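PTS system, cellobiose-specific IIA component (Bacillus anthracis, PDB 3K1S) probably relays a phosphoryl group to the IIB component of a cellobiose-type phosphotransferase system during sugar uptake, working as a trimer of three-helix subunits. Local coordinates at residues P12-L15 / I16-S19; E28-Q31 / F32-G36; H57-T60 / E61-S65; A88-V91 / K92-A96. One frame throughout, in Å; residues are numbered along the deposited sequence.

Contact 1: residues P12-L15 / I16-S19; sequences PFQL and ILNS
Asn-18 and Ser-19 both turn their side chains back onto carbonyls one turn earlier in helix 10-34, and these two side-chain bonds set the contact apart from plain helix. ND2 of Asn-18 donates to O of Gln-14 at 2.7 Å, with that oxygen close to the amide plane of the asparagine, while the backbone N of Asn-18 reaches the same O of Gln-14 at 3.2 Å from the other face of the carbonyl plane. Ser-19 does likewise: its OG donates to O of Leu-15 at 2.7 Å and its N at 2.9 Å, again from opposite faces. The serine hydroxyl lies beside its own backbone N (chi1 -61°), a setting from which a short side chain reaches the preceding turn.

The remaining backbone bonds are ordinary i to i+4 links, Ile-16 N to Pro-12 O and Leu-17 N to Phe-13 O. Proline suits this first turn of the helix, where its missing N-H costs no bond.

CG1 of Ile-16 is in van der Waals contact with the preceding turn, 3.1 Å from O of Pro-12. Apolar packing takes the same side chain onto Ala-81 of helix 76-108. Leu-15 is buried, against Phe-58 and Gln-82.

Because Ser-19 is buried beside Leu-85, spending its hydroxyl proton on its own helix gives that proton an acceptor without calling on a neighbouring helix.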
loop_
_atom_site.group_PDB
_atom_site.type_symbol
_atom_site.label_atom_id
_atom_site.label_comp_id
_atom_site.label_asym_id
_atom_site.label_seq_id
_atom_site.Cartn_x
_atom_site.Cartn_y
_atom_site.Cartn_z
ATOM N N PRO A 12 9.286 3.761 -16.110
ATOM C CA PRO A 12 8.126 3.093 -15.527
ATOM C C PRO A 12 8.158 1.571 -15.685
ATOM O O PRO A 12 7.893 0.855 -14.713
ATOM C CB PRO A 12 6.956 3.716 -16.286
ATOM C CG PRO A 12 7.439 5.096 -16.583
ATOM C CD PRO A 12 8.896 4.931 -16.917
ATOM N N PHE A 13 8.495 1.086 -16.881
ATOM C CA PHE A 13 8.586 -0.363 -17.140
ATOM C C PHE A 13 9.606 -1.077 -16.244
ATOM O O PHE A 13 9.350 -2.188 -15.765
ATOM C CB PHE A 13 8.907 -0.646 -18.611
ATOM C CG PHE A 13 7.798 -0.282 -19.564
ATOM C CD1 PHE A 13 6.685 -1.110 -19.714
ATOM C CD2 PHE A 13 7.871 0.885 -20.326
ATOM C CE1 PHE A 13 5.666 -0.784 -20.598
ATOM C CE2 PHE A 13 6.846 1.227 -21.215
ATOM C CZ PHE A 13 5.748 0.385 -21.356
ATOM N N GLN A 14 10.758 -0.439 -16.033
ATOM C CA GLN A 14 11.825 -0.992 -15.202
ATOM C C GLN A 14 11.406 -1.038 -13.737
ATOM O O GLN A 14 11.698 -2.005 -13.031
ATOM C CB GLN A 14 13.115 -0.165 -15.335
ATOM C CG GLN A 14 13.726 -0.138 -16.741
ATOM C CD GLN A 14 14.562 -1.367 -17.060
ATOM O OE1 GLN A 14 14.138 -2.505 -16.830
ATOM N NE2 GLN A 14 15.760 -1.140 -17.602
ATOM N N LEU A 15 10.738 0.018 -13.282
ATOM C CA LEU A 15 10.231 0.073 -11.914
ATOM C C LEU A 15 9.188 -1.012 -11.662
ATOM O O LEU A 15 9.161 -1.613 -10.595
ATOM C CB LEU A 15 9.630 1.447 -11.604
ATOM C CG LEU A 15 10.576 2.615 -11.329
ATOM C CD1 LEU A 15 9.774 3.900 -11.233
ATOM C CD2 LEU A 15 11.396 2.403 -10.067
ATOM N N ILE A 16 8.334 -1.249 -12.649
ATOM C CA ILE A 16 7.253 -2.229 -12.535
ATOM C C ILE A 16 7.834 -3.644 -12.535
ATOM O O ILE A 16 7.441 -4.488 -11.720
ATOM C CB ILE A 16 6.167 -2.012 -13.636
ATOM C CG1 ILE A 16 5.470 -0.654 -13.422
ATOM C CG2 ILE A 16 5.131 -3.151 -13.644
ATOM C CD1 ILE A 16 4.564 -0.190 -14.570
ATOM N N LEU A 17 8.802 -3.890 -13.415
ATOM C CA LEU A 17 9.477 -5.185 -13.466
ATOM C C LEU A 17 10.079 -5.570 -12.108
ATOM O O LEU A 17 9.752 -6.624 -11.553
ATOM C CB LEU A 17 10.559 -5.193 -14.554
ATOM C CG LEU A 17 11.371 -6.476 -14.771
ATOM C CD1 LEU A 17 10.480 -7.616 -15.234
ATOM C CD2 LEU A 17 12.479 -6.229 -15.783
ATOM N N ASN A 18 10.951 -4.705 -11.590
ATOM C CA ASN A 18 11.698 -4.957 -10.356
ATOM C C ASN A 18 10.815 -4.950 -9.108
ATOM O O ASN A 18 10.890 -5.867 -8.288
ATOM C CB ASN A 18 12.857 -3.956 -10.219
ATOM C CG ASN A 18 13.931 -4.163 -11.276
ATOM O OD1 ASN A 18 14.805 -5.025 -11.132
ATOM N ND2 ASN A 18 13.872 -3.370 -12.345
ATOM N N SER A 19 9.986 -3.916 -8.972
ATOM C CA SER A 19 8.986 -3.844 -7.898
ATOM C C SER A 19 8.037 -5.042 -7.910
ATOM O O SER A 19 7.711 -5.587 -6.857
ATOM C CB SER A 19 8.167 -2.554 -8.003
ATOM O OG SER A 19 8.994 -1.413 -7.871
#

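Contact 2: residues E28-Q31 / F32-G36; sequences EALQ and FAKQG
Phe-32 sets its ring obliquely against the carbonyl of Glu-28, CD2 of Phe-32 coming to 3.1 Å from O of Glu-28, in the last turns of helix 10-34, which ends in a Schellman motif. CG stands beside the backbone N (chi1 -76°), and this swings the ring back along the helix; beyond the segments it packs on Glu-40 of helix 38-67.

Gly-36 closes the helix with a positive phi of 79°, a conformation glycine adopts without the strain a CB would bring. Its N bonds to O of Ala-33 at 2.9 Å. The exposed Gln-35 makes two weak bonds to O of Gln-31, one from its backbone N and one from NE2.

Ala-29 and Ala-33 lie one turn apart and both touch Ile-99 of helix 76-108; their small methyls let the helices come near. Leu-30 packs on Phe-98 of the same chain and on Glu-97 of the second subunit.

Lys-34 has an aliphatic stem and a charged end, and uses both. Its chain bends at chi3, and NZ makes salt bridges to Glu-97 and Asp-100 of the second subunit, tying the helix end into the assembly. Along the stem, CE of Lys-34 passes 4.2 Å from CD2 of Leu-30.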
loop_
_atom_site.group_PDB
_atom_site.type_symbol
_atom_site.label_atom_id
_atom_site.label_comp_id
_atom_site.label_asym_id
_atom_site.label_seq_id
_atom_site.Cartn_x
_atom_site.Cartn_y
_atom_site.Cartn_z
ATOM N N GLU A 28 5.774 -15.042 -2.160
ATOM C CA GLU A 28 6.324 -16.398 -2.203
ATOM C C GLU A 28 6.861 -16.786 -0.826
ATOM O O GLU A 28 6.624 -17.900 -0.350
ATOM C CB GLU A 28 7.393 -16.524 -3.298
ATOM C CG GLU A 28 6.798 -16.452 -4.729
ATOM C CD GLU A 28 7.758 -15.908 -5.793
ATOM O OE1 GLU A 28 8.941 -15.625 -5.496
ATOM O OE2 GLU A 28 7.312 -15.755 -6.948
ATOM N N ALA A 29 7.549 -15.845 -0.182
ATOM C CA ALA A 29 8.068 -16.029 1.174
ATOM C C ALA A 29 6.943 -16.209 2.192
ATOM O O ALA A 29 7.023 -17.073 3.074
ATOM C CB ALA A 29 8.957 -14.856 1.570
ATOM N N LEU A 30 5.903 -15.389 2.067
ATOM C CA LEU A 30 4.738 -15.494 2.934
ATOM C C LEU A 30 4.160 -16.902 2.808
ATOM O O LEU A 30 3.950 -17.587 3.818
ATOM C CB LEU A 30 3.697 -14.423 2.587
ATOM C CG LEU A 30 2.550 -14.156 3.571
ATOM C CD1 LEU A 30 1.899 -12.815 3.287
ATOM C CD2 LEU A 30 1.503 -15.271 3.541
ATOM N N GLN A 31 3.942 -17.341 1.567
ATOM C CA GLN A 31 3.420 -18.681 1.299
ATOM C C GLN A 31 4.306 -19.810 1.850
ATOM O O GLN A 31 3.788 -20.794 2.378
ATOM C CB GLN A 31 3.156 -18.879 -0.199
ATOM C CG GLN A 31 2.720 -20.299 -0.575
ATOM C CD GLN A 31 1.283 -20.614 -0.159
ATOM O OE1 GLN A 31 0.327 -20.133 -0.771
ATOM N NE2 GLN A 31 1.130 -21.434 0.877
ATOM N N PHE A 32 5.627 -19.679 1.705
ATOM C CA PHE A 32 6.574 -20.640 2.293
ATOM C C PHE A 32 6.397 -20.744 3.811
ATOM O O PHE A 32 6.244 -21.839 4.349
ATOM C CB PHE A 32 8.033 -20.262 1.986
ATOM C CG PHE A 32 8.476 -20.578 0.581
ATOM C CD1 PHE A 32 8.190 -21.809 -0.004
ATOM C CD2 PHE A 32 9.209 -19.648 -0.149
ATOM C CE1 PHE A 32 8.611 -22.100 -1.298
ATOM C CE2 PHE A 32 9.636 -19.930 -1.440
ATOM C CZ PHE A 32 9.336 -21.158 -2.017
ATOM N N ALA A 33 6.422 -19.599 4.487
ATOM C CA ALA A 33 6.287 -19.545 5.940
ATOM C C ALA A 33 4.992 -20.213 6.398
ATOM O O ALA A 33 4.969 -20.930 7.406
ATOM C CB ALA A 33 6.351 -18.101 6.425
ATOM N N LYS A 34 3.923 -19.974 5.643
ATOM C CA LYS A 34 2.613 -20.557 5.914
ATOM C C LYS A 34 2.664 -22.086 5.903
ATOM O O LYS A 34 1.871 -22.743 6.579
ATOM C CB LYS A 34 1.600 -20.059 4.885
ATOM C CG LYS A 34 0.152 -20.244 5.311
ATOM C CD LYS A 34 -0.816 -20.070 4.143
ATOM C CE LYS A 34 -1.091 -18.611 3.841
ATOM N NZ LYS A 34 -2.320 -18.466 3.020
ATOM N N GLN A 35 3.594 -22.639 5.127
ATOM C CA GLN A 35 3.776 -24.091 5.033
ATOM C C GLN A 35 4.828 -24.601 6.013
ATOM O O GLN A 35 5.144 -25.792 6.028
ATOM C CB GLN A 35 4.176 -24.489 3.610
ATOM C CG GLN A 35 3.081 -24.326 2.574
ATOM C CD GLN A 35 3.619 -24.418 1.158
ATOM O OE1 GLN A 35 4.175 -25.442 0.754
ATOM N NE2 GLN A 35 3.454 -23.343 0.396
ATOM N N GLY A 36 5.368 -23.696 6.823
ATOM C CA GLY A 36 6.410 -24.041 7.776
ATOM C C GLY A 36 7.777 -24.154 7.127
ATOM O O GLY A 36 8.717 -24.659 7.743
#

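Contact 3: residues H57-T60 / E61-S65; sequences HFQT and ELIQS
Ile-63 lies one turn after Gln-59 on helix 38-67, its CD1 3.9 Å from NE2 of Gln-59 and its CG1 3.3 Å from O of Gln-59. The glutamine chain bends at chi2 (56°), which brings its amide obliquely across the end of the isoleucine. The backbone bond from Ile-63 N to Gln-59 O is nearly straight, 2.9 Å long. Leu-62 N is held at 2.9 Å by O of Phe-58, with a second, weak bond to O of Gln-59, and the link from Glu-61 N to His-57 O is also weak, at 3.4 Å.

A turn further on, Ser-65 OG donates to O of Glu-61 at 2.7 Å, on the opposite face of that carbonyl from Ser-65 N. Thr-60 similarly bonds its OG1 to O of His-56, so both hydroxyls find acceptors in their own helix.

Residues outside these two turns engage the polar ends. OE1 of the buried Gln-59 accepts from NE2 of Gln-82, and the exposed Glu-61 forms a salt bridge with Arg-68.

Phe-58 packs against Gln-14, Leu-15 and Asn-18 of helix 10-34, Leu-62 reaches Leu-78 of helix 76-108, and Ile-63 meets Val-76 of the third subunit, so this stretch borders both other helices of its chain and a neighbouring subunit.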
loop_
_atom_site.group_PDB
_atom_site.type_symbol
_atom_site.label_atom_id
_atom_site.label_comp_id
_atom_site.label_asym_id
_atom_site.label_seq_id
_atom_site.Cartn_x
_atom_site.Cartn_y
_atom_site.Cartn_z
ATOM N N HIS A 57 17.302 2.036 -7.362
ATOM C CA HIS A 57 18.262 2.689 -8.249
ATOM C C HIS A 57 17.603 3.645 -9.248
ATOM O O HIS A 57 18.118 4.743 -9.472
ATOM C CB HIS A 57 19.139 1.667 -8.976
ATOM C CG HIS A 57 20.049 0.897 -8.068
ATOM N ND1 HIS A 57 20.877 1.507 -7.149
ATOM C CD2 HIS A 57 20.269 -0.434 -7.945
ATOM C CE1 HIS A 57 21.563 0.585 -6.496
ATOM N NE2 HIS A 57 21.211 -0.601 -6.959
ATOM N N PHE A 58 16.481 3.227 -9.846
ATOM C CA PHE A 58 15.732 4.070 -10.791
ATOM C C PHE A 58 15.049 5.236 -10.079
ATOM O O PHE A 58 14.967 6.344 -10.617
ATOM C CB PHE A 58 14.677 3.256 -11.558
ATOM C CG PHE A 58 15.246 2.126 -12.363
ATOM C CD1 PHE A 58 15.794 2.356 -13.620
ATOM C CD2 PHE A 58 15.221 0.826 -11.868
ATOM C CE1 PHE A 58 16.333 1.304 -14.372
ATOM C CE2 PHE A 58 15.758 -0.227 -12.606
ATOM C CZ PHE A 58 16.317 0.014 -13.862
ATOM N N GLN A 59 14.552 4.973 -8.875
ATOM C CA GLN A 59 13.913 5.992 -8.052
ATOM C C GLN A 59 14.827 7.199 -7.809
ATOM O O GLN A 59 14.438 8.349 -8.059
ATOM C CB GLN A 59 13.467 5.391 -6.713
ATOM C CG GLN A 59 12.491 6.262 -5.931
ATOM C CD GLN A 59 11.250 6.600 -6.734
ATOM O OE1 GLN A 59 11.042 6.064 -7.825
ATOM N NE2 GLN A 59 10.415 7.495 -6.199
ATOM N N THR A 60 16.033 6.931 -7.320
ATOM C CA THR A 60 16.988 7.990 -6.992
ATOM C C THR A 60 17.309 8.825 -8.227
ATOM O O THR A 60 17.266 10.054 -8.179
ATOM C CB THR A 60 18.287 7.423 -6.382
ATOM O OG1 THR A 60 17.966 6.363 -5.473
ATOM C CG2 THR A 60 19.060 8.513 -5.640
ATOM N N GLU A 61 17.617 8.152 -9.332
ATOM C CA GLU A 61 17.873 8.835 -10.601
ATOM C C GLU A 61 16.700 9.711 -11.045
ATOM O O GLU A 61 16.894 10.786 -11.615
ATOM C CB GLU A 61 18.210 7.826 -11.700
ATOM C CG GLU A 61 18.529 8.472 -13.044
ATOM C CD GLU A 61 19.554 9.587 -12.929
ATOM O OE1 GLU A 61 20.642 9.327 -12.372
ATOM O OE2 GLU A 61 19.269 10.717 -13.391
ATOM N N LEU A 62 15.489 9.242 -10.778
ATOM C CA LEU A 62 14.281 9.930 -11.187
ATOM C C LEU A 62 14.099 11.204 -10.366
ATOM O O LEU A 62 13.997 12.297 -10.925
ATOM C CB LEU A 62 13.073 8.993 -11.056
ATOM C CG LEU A 62 11.738 9.334 -11.720
ATOM C CD1 LEU A 62 11.882 9.523 -13.225
ATOM C CD2 LEU A 62 10.721 8.244 -11.414
ATOM N N ILE A 63 14.091 11.061 -9.041
ATOM C CA ILE A 63 14.005 12.203 -8.135
ATOM C C ILE A 63 15.097 13.236 -8.423
ATOM O O ILE A 63 14.805 14.433 -8.535
ATOM C CB ILE A 63 14.063 11.768 -6.638
ATOM C CG1 ILE A 63 12.960 10.744 -6.315
ATOM C CG2 ILE A 63 13.991 12.982 -5.704
ATOM C CD1 ILE A 63 11.560 11.139 -6.774
ATOM N N GLN A 64 16.343 12.775 -8.549
ATOM C CA GLN A 64 17.471 13.679 -8.783
ATOM C C GLN A 64 17.348 14.448 -10.110
ATOM O O GLN A 64 17.638 15.639 -10.158
ATOM C CB GLN A 64 18.805 12.934 -8.687
ATOM C CG GLN A 64 20.039 13.838 -8.638
ATOM C CD GLN A 64 20.017 14.866 -7.504
ATOM O OE1 GLN A 64 19.291 14.716 -6.514
ATOM N NE2 GLN A 64 20.823 15.914 -7.647
ATOM N N SER A 65 16.911 13.770 -11.171
ATOM C CA SER A 65 16.576 14.436 -12.437
ATOM C C SER A 65 15.755 15.696 -12.174
ATOM O O SER A 65 16.128 16.788 -12.613
ATOM C CB SER A 65 15.783 13.502 -13.356
ATOM O OG SER A 65 16.577 12.423 -13.792
#

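Contact 4: residues A88-V91 / K92-A96; sequences AITV and KELAA
Thr-90 and Leu-94, a turn apart on helix 76-108, lie side by side and point the same way, with CG2 of Thr-90 3.9 Å from CD1 of Leu-94. The threonine methyl stands anti to the backbone N and OG1 beside it (chi1 -68°), which gives the residue an apolar branch for the leucine and a polar branch for other partners. CG of Leu-94 also rests 3.5 Å from O of Thr-90. Ala-95 adds a small methyl, its CB 3.1 Å from O of Val-91, and branched Val-91 packs on Ala-26 and Met-27 of helix 10-34.

Four i to i+4 backbone bonds join the two segments, from Lys-92 N to Ala-88 O at 2.9 Å through to Ala-95 N to Val-91 O at 2.8 Å.

The side of the helix that carries Thr-90 and Leu-94 faces the other subunits of the trimer of three-helix bundles. Each Leu-94 touches the Leu-94 of the other two subunits, so three leucines meet where the three chains come together, and leucine supplies the bulk for that apolar meeting.

The polar contacts belong to the same interface. OG1 of Thr-90 is hydrogen-bonded to Asn-87 and Arg-23 of the third subunit, and Glu-93 sends an extended chain to a salt bridge with the same Arg-23 of the third subunit. Lys-92 turns the other way, laying its long aliphatic stem against Met-45, Lys-49 and Ile-52 of helix 38-67.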
loop_
_atom_site.group_PDB
_atom_site.type_symbol
_atom_site.label_atom_id
_atom_site.label_comp_id
_atom_site.label_asym_id
_atom_site.label_seq_id
_atom_site.Cartn_x
_atom_site.Cartn_y
_atom_site.Cartn_z
ATOM N N ALA A 88 5.358 -2.612 -3.219
ATOM C CA ALA A 88 6.324 -3.689 -2.974
ATOM C C ALA A 88 6.996 -3.524 -1.615
ATOM O O ALA A 88 7.157 -4.487 -0.866
ATOM C CB ALA A 88 7.367 -3.724 -4.089
ATOM N N ILE A 89 7.379 -2.292 -1.299
ATOM C CA ILE A 89 7.987 -1.969 -0.013
ATOM C C ILE A 89 7.014 -2.294 1.133
ATOM O O ILE A 89 7.402 -2.884 2.142
ATOM C CB ILE A 89 8.450 -0.479 0.022
ATOM C CG1 ILE A 89 9.635 -0.268 -0.930
ATOM C CG2 ILE A 89 8.814 -0.040 1.427
ATOM C CD1 ILE A 89 9.923 1.201 -1.294
ATOM N N THR A 90 5.749 -1.914 0.967
ATOM C CA THR A 90 4.736 -2.175 1.989
ATOM C C THR A 90 4.484 -3.670 2.157
ATOM O O THR A 90 4.417 -4.164 3.282
ATOM C CB THR A 90 3.419 -1.423 1.694
ATOM O OG1 THR A 90 3.645 -0.018 1.844
ATOM C CG2 THR A 90 2.312 -1.854 2.652
ATOM N N VAL A 91 4.358 -4.383 1.041
ATOM C CA VAL A 91 4.106 -5.828 1.068
ATOM C C VAL A 91 5.267 -6.598 1.709
ATOM O O VAL A 91 5.046 -7.490 2.521
ATOM C CB VAL A 91 3.770 -6.378 -0.343
ATOM C CG1 VAL A 91 3.614 -7.887 -0.322
ATOM C CG2 VAL A 91 2.488 -5.729 -0.869
ATOM N N LYS A 92 6.498 -6.250 1.346
ATOM C CA LYS A 92 7.668 -6.862 1.956
ATOM C C LYS A 92 7.674 -6.636 3.469
ATOM O O LYS A 92 7.883 -7.575 4.245
ATOM C CB LYS A 92 8.955 -6.327 1.326
ATOM C CG LYS A 92 10.228 -6.912 1.922
ATOM C CD LYS A 92 11.460 -6.225 1.355
ATOM C CE LYS A 92 12.697 -6.542 2.171
ATOM N NZ LYS A 92 12.662 -5.898 3.515
ATOM N N GLU A 93 7.434 -5.392 3.878
ATOM C CA GLU A 93 7.452 -5.023 5.289
ATOM C C GLU A 93 6.409 -5.791 6.098
ATOM O O GLU A 93 6.673 -6.198 7.229
ATOM C CB GLU A 93 7.259 -3.509 5.458
ATOM C CG GLU A 93 7.444 -3.018 6.889
ATOM C CD GLU A 93 7.563 -1.506 7.007
ATOM O OE1 GLU A 93 7.095 -0.782 6.101
ATOM O OE2 GLU A 93 8.126 -1.041 8.025
ATOM N N LEU A 94 5.227 -5.984 5.530
ATOM C CA LEU A 94 4.171 -6.698 6.245
ATOM C C LEU A 94 4.323 -8.218 6.163
ATOM O O LEU A 94 3.998 -8.932 7.117
ATOM C CB LEU A 94 2.790 -6.242 5.781
ATOM C CG LEU A 94 2.495 -4.768 6.097
ATOM C CD1 LEU A 94 1.168 -4.343 5.491
ATOM C CD2 LEU A 94 2.516 -4.497 7.611
ATOM N N ALA A 95 4.832 -8.699 5.032
ATOM C CA ALA A 95 5.085 -10.121 4.851
ATOM C C ALA A 95 6.104 -10.620 5.880
ATOM O O ALA A 95 5.988 -11.736 6.385
ATOM C CB ALA A 95 5.555 -10.403 3.434
ATOM N N ALA A 96 7.101 -9.787 6.176
ATOM C CA ALA A 96 8.027 -10.027 7.282
ATOM C C ALA A 96 7.272 -10.296 8.580
ATOM O O ALA A 96 7.659 -11.164 9.373
ATOM C CB ALA A 96 8.962 -8.834 7.462
#

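The four contacts sample all three helices of the subunit. Contacts 1 and 2 lie in series on helix 10-34, with centres 24 Å apart; contact 3 follows on helix 38-67 and contact 4 on helix 76-108. Contacts 1 and 3 touch, CB of Gln-14 lying 3.5 Å from CZ of Phe-58, and contact 1 also meets contact 4, where O of Ser-19 is 3.4 Å from CB of Ala-88. Contacts 2 and 3 lie on opposite sides of the chain's centre, about 33 Å apart between centres. Contacts 2 and 4 both touch the second subunit, and contacts 3 and 4 the third: the helices that pack into the subunit also carry the side chains that meet its neighbours.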